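Local coordinates for protein acetyltransferase, GNAT family (PDB 2Q7B) that probably transfers an acetyl group to an amine nitrogen, as members of the GNAT acetyltransferase family do, at residues E63-Y66 / Q67-G71; S145-F148 / Y149-G153. All coordinates share one frame; numbering follows the deposited sequence.

Overall arrangement
Both contacts sit where a short helix gives out ahead of a strand, yet they lie on opposite sides of the chain's centre, with centres 26 Å apart and nearest atoms about 13 Å apart. Neither is core throughout: each joins two buried residues to several exposed ones. Contact 1 closes helix 62-67 before strand 72-78, and its chemistry is that of an arginine folded back onto a backbone carbonyl and a tyrosine ring. Contact 2 closes helix 143-150 before strand 155-157; there a glutamine amide covers a phenylalanine ring, and a Schellman motif makes the turn. They share no helix or strand, though both belong to the acetyltransferase fold.

Contact 1: residues E63-Y66 / Q67-G71; sequences ENYY and QNRKG
Arg69 folds back over Tyr65 and engages it twice, through the ring and through the backbone carbonyl. Its NH2 stands 3.4 Å above the plane of the Tyr65 ring, over the centre, and the guanidinium plane is turned 60° from the ring, so the group meets the face with one nitrogen instead of lying flat on it. The Arg69 CZ to Tyr65 ring centroid distance of 4.7 Å, close to the ring normal, makes this a cation-pi contact. The same guanidinium presents its NE/NH2 edge to Tyr65 O, which lies in its plane: NE donates at 2.8 Å to Tyr65 O, and NH2 makes a second, longer bond to that atom. A bend at chi3 (-64°) brings the group round to the carbonyl. With Tyr65 CG beside the carbonyl carbon (chi1 -170°), one guanidinium can reach both ring and carbonyl. Tyr65 and Arg69 both touch Leu89 of strand 81-90, where helix 62-67 gives way to the loop into strand 72-78.

Next along the chain, Tyr65 CD1 lies over one face of the buried Tyr66 ring, whose hydroxyl is hydrogen-bonded to Asp58. The Tyr66 carbonyl also takes two donors, Arg69 N at 3.2 Å and Gly71 N at 2.9 Å from Tyr66 O, from opposite faces of its plane. One turn back, Asn68 N donates to Glu63 O at 2.7 Å, an i+5 to i bond, as in a pi-type turn. The side chains of Asn64 and Asn68 run side by side, pointing the same way.

Chemically, the carbonyls of Glu63, Tyr65 and Tyr66 take donors from the residues that follow, backbone or arginine, and two bonds to one oxygen fix the guanidinium's rotation. The positive charge, set against both a carbonyl and a pi face, would probably be favoured at this helix C-terminus.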
# COMPACT_ATOMS: atom_id res chain seq x y z
N GLU A 63 -0.70 5.48 -14.01
CA GLU A 63 -0.77 6.31 -15.21
C GLU A 63 0.41 6.06 -16.15
O GLU A 63 0.23 5.86 -17.34
CB GLU A 63 -0.89 7.80 -14.84
CG GLU A 63 -1.08 8.73 -16.03
CD GLU A 63 -1.27 10.21 -15.65
OE1 GLU A 63 -1.40 10.53 -14.44
OE2 GLU A 63 -1.28 11.05 -16.58
N ASN A 64 1.62 6.03 -15.63
CA ASN A 64 2.79 5.81 -16.46
C ASN A 64 2.96 4.38 -16.92
O ASN A 64 3.39 4.15 -18.03
CB ASN A 64 4.05 6.24 -15.73
CG ASN A 64 4.16 7.74 -15.57
OD1 ASN A 64 3.31 8.50 -16.06
ND2 ASN A 64 5.20 8.19 -14.90
N TYR A 65 2.62 3.43 -16.06
CA TYR A 65 2.87 2.02 -16.35
C TYR A 65 1.80 1.46 -17.28
O TYR A 65 2.12 0.75 -18.21
CB TYR A 65 2.95 1.25 -15.05
CG TYR A 65 3.43 -0.17 -15.17
CD1 TYR A 65 2.54 -1.20 -15.49
CD2 TYR A 65 4.76 -0.50 -14.91
CE1 TYR A 65 2.95 -2.49 -15.58
CE2 TYR A 65 5.19 -1.81 -15.02
CZ TYR A 65 4.28 -2.79 -15.34
OH TYR A 65 4.66 -4.10 -15.44
N TYR A 66 0.54 1.78 -17.01
CA TYR A 66 -0.57 1.26 -17.81
C TYR A 66 -1.11 2.25 -18.82
O TYR A 66 -1.03 2.03 -20.02
CB TYR A 66 -1.74 0.81 -16.90
CG TYR A 66 -1.40 -0.36 -16.00
CD1 TYR A 66 -1.45 -1.65 -16.47
CD2 TYR A 66 -0.97 -0.16 -14.70
CE1 TYR A 66 -1.12 -2.74 -15.66
CE2 TYR A 66 -0.65 -1.22 -13.88
CZ TYR A 66 -0.72 -2.51 -14.37
OH TYR A 66 -0.37 -3.56 -13.56
N GLN A 67 -1.62 3.37 -18.32
CA GLN A 67 -2.39 4.30 -19.12
C GLN A 67 -1.64 5.06 -20.21
O GLN A 67 -2.19 5.26 -21.28
CB GLN A 67 -3.16 5.25 -18.20
CG GLN A 67 -4.16 4.49 -17.31
CD GLN A 67 -4.80 5.36 -16.26
OE1 GLN A 67 -4.15 6.24 -15.68
NE2 GLN A 67 -6.08 5.11 -15.98
N ASN A 68 -0.40 5.45 -19.95
CA ASN A 68 0.41 6.16 -20.93
C ASN A 68 1.06 5.23 -21.95
O ASN A 68 1.66 5.70 -22.89
CB ASN A 68 1.48 7.02 -20.24
CG ASN A 68 0.87 8.19 -19.46
OD1 ASN A 68 -0.31 8.53 -19.62
ND2 ASN A 68 1.69 8.82 -18.64
N ARG A 69 0.93 3.92 -21.76
CA ARG A 69 1.51 2.95 -22.68
C ARG A 69 0.46 2.08 -23.34
O ARG A 69 0.66 0.89 -23.48
CB ARG A 69 2.55 2.09 -21.94
CG ARG A 69 3.67 2.92 -21.29
CD ARG A 69 4.82 2.02 -20.88
NE ARG A 69 4.43 1.05 -19.85
CZ ARG A 69 5.16 -0.01 -19.48
NH1 ARG A 69 6.33 -0.28 -20.06
NH2 ARG A 69 4.71 -0.84 -18.53
N LYS A 70 -0.67 2.68 -23.72
CA LYS A 70 -1.77 2.00 -24.44
C LYS A 70 -2.44 0.85 -23.67
O LYS A 70 -3.08 -0.03 -24.26
CB LYS A 70 -1.30 1.55 -25.82
CG LYS A 70 -0.83 2.70 -26.69
CD LYS A 70 -0.23 2.20 -27.99
CE LYS A 70 0.36 3.33 -28.79
NZ LYS A 70 1.22 2.80 -29.90
N GLY A 71 -2.29 0.89 -22.35
CA GLY A 71 -2.93 -0.08 -21.49
C GLY A 71 -4.00 0.67 -20.74
O GLY A 71 -4.35 1.80 -21.08
O HOH W 1 6.41 -3.75 -18.39

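Contact 2: residues S145-F148 / Y149-G153; sequences SHFF and YENQG
The Phe148 ring carries the Gln152 amide on one face: NE2 sits 3.3 Å above the plane, offset toward the rim, with the ring and amide planes 31° apart. Gln152 CG adds a CH-pi contact over the ring, 4.1 Å from CG to the Phe148 centroid. An edge of Phe148 is turned toward the face of Tyr149, giving a T-shaped pair with planes at 74° and centroids 5.9 Å apart; Phe148 CD2 is the atom over that face. On the outer side of the helix, Glu150 OE1 comes to the edge of the Phe147 ring, 3.9 Å from Phe147 CD1, and the carboxylate stands steeply to the ring.

Gln152 can cover Phe148 because its chain is bent at chi2 (-44°), which curls the amide back over the turn. From there NE2 also donates to Phe148 O at 3.1 Å, so backbone carbonyl and ring of one residue are held by a single amide; the Gln152 backbone N reaches the same oxygen only weakly. Ordinary helical bonds precede this, with Tyr149 N to Ser145 O at 2.8 Å nearly straight. Tyr149 packs its ring alongside Ser145, where CE2 lies 3.8 Å from Ser145 CB, and turns inward to Leu136 and Thr138 of strand 133-139. Phe148 and Gln152 instead meet Arg116 of helix 114-128. Among the polar ends, Ser145 OG pairs with Glu142, His146 NE2 with Pro139 O, and Glu150 OE2 with Tyr176.

Gly153, with positive phi, is the C-prime residue of a Schellman motif: Phe154 N returns to Tyr149 O and Gly153 N to Glu150 O. This Schellman C-cap closes the helix and turns the chain toward strand 155-157, in keeping with the late helix-to-strand passage of the GNAT fold.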
# COMPACT_ATOMS: atom_id res chain seq x y z
N SER A 145 -10.86 -19.26 -9.31
CA SER A 145 -10.44 -18.39 -10.41
C SER A 145 -10.26 -19.16 -11.71
O SER A 145 -10.61 -18.65 -12.76
CB SER A 145 -9.14 -17.67 -10.08
OG SER A 145 -9.28 -16.94 -8.88
N HIS A 146 -9.72 -20.38 -11.65
CA HIS A 146 -9.54 -21.19 -12.86
C HIS A 146 -10.87 -21.52 -13.56
O HIS A 146 -10.92 -21.56 -14.79
CB HIS A 146 -8.85 -22.53 -12.57
CG HIS A 146 -7.51 -22.40 -11.93
ND1 HIS A 146 -6.96 -23.40 -11.15
CD2 HIS A 146 -6.63 -21.38 -11.91
CE1 HIS A 146 -5.79 -23.00 -10.71
NE2 HIS A 146 -5.56 -21.78 -11.14
N PHE A 147 -11.92 -21.78 -12.79
CA PHE A 147 -13.24 -22.10 -13.38
C PHE A 147 -13.86 -20.80 -13.90
O PHE A 147 -14.50 -20.79 -14.95
CB PHE A 147 -14.14 -22.83 -12.38
CG PHE A 147 -15.23 -23.67 -13.03
CD1 PHE A 147 -14.91 -24.66 -13.97
CD2 PHE A 147 -16.57 -23.52 -12.66
CE1 PHE A 147 -15.90 -25.44 -14.56
CE2 PHE A 147 -17.56 -24.31 -13.24
CZ PHE A 147 -17.23 -25.27 -14.19
N PHE A 148 -13.66 -19.71 -13.17
CA PHE A 148 -14.11 -18.39 -13.62
C PHE A 148 -13.47 -18.05 -14.98
O PHE A 148 -14.19 -17.68 -15.90
CB PHE A 148 -13.81 -17.28 -12.57
CG PHE A 148 -14.12 -15.90 -13.06
CD1 PHE A 148 -15.40 -15.38 -12.95
CD2 PHE A 148 -13.16 -15.13 -13.70
CE1 PHE A 148 -15.70 -14.12 -13.44
CE2 PHE A 148 -13.47 -13.89 -14.20
CZ PHE A 148 -14.74 -13.38 -14.07
N TYR A 149 -12.15 -18.18 -15.10
CA TYR A 149 -11.45 -17.89 -16.37
C TYR A 149 -11.89 -18.78 -17.53
O TYR A 149 -12.02 -18.30 -18.64
CB TYR A 149 -9.92 -17.96 -16.25
CG TYR A 149 -9.32 -16.88 -15.37
CD1 TYR A 149 -9.49 -15.53 -15.67
CD2 TYR A 149 -8.57 -17.21 -14.25
CE1 TYR A 149 -8.96 -14.56 -14.86
CE2 TYR A 149 -8.05 -16.25 -13.43
CZ TYR A 149 -8.24 -14.93 -13.73
OH TYR A 149 -7.67 -13.98 -12.90
N GLU A 150 -12.11 -20.05 -17.26
CA GLU A 150 -12.56 -20.99 -18.30
C GLU A 150 -13.95 -20.63 -18.83
O GLU A 150 -14.24 -20.80 -20.03
CB GLU A 150 -12.47 -22.42 -17.78
CG GLU A 150 -11.02 -22.87 -17.62
CD GLU A 150 -10.84 -24.09 -16.73
OE1 GLU A 150 -11.84 -24.76 -16.38
OE2 GLU A 150 -9.67 -24.36 -16.38
N ASN A 151 -14.81 -20.13 -17.92
CA ASN A 151 -16.15 -19.64 -18.26
C ASN A 151 -16.12 -18.30 -19.01
O ASN A 151 -17.14 -17.88 -19.55
CB ASN A 151 -17.04 -19.49 -17.01
CG ASN A 151 -17.55 -20.82 -16.48
OD1 ASN A 151 -17.39 -21.11 -15.29
ND2 ASN A 151 -18.17 -21.62 -17.34
N GLN A 152 -14.98 -17.61 -19.04
CA GLN A 152 -14.85 -16.39 -19.84
C GLN A 152 -14.15 -16.76 -21.14
O GLN A 152 -13.76 -15.87 -21.89
CB GLN A 152 -14.04 -15.30 -19.11
CG GLN A 152 -14.42 -15.00 -17.65
CD GLN A 152 -15.92 -14.90 -17.41
OE1 GLN A 152 -16.65 -14.27 -18.18
NE2 GLN A 152 -16.39 -15.54 -16.33
N GLY A 153 -13.99 -18.06 -21.41
CA GLY A 153 -13.36 -18.55 -22.63
C GLY A 153 -11.85 -18.70 -22.67
O GLY A 153 -11.30 -18.87 -23.76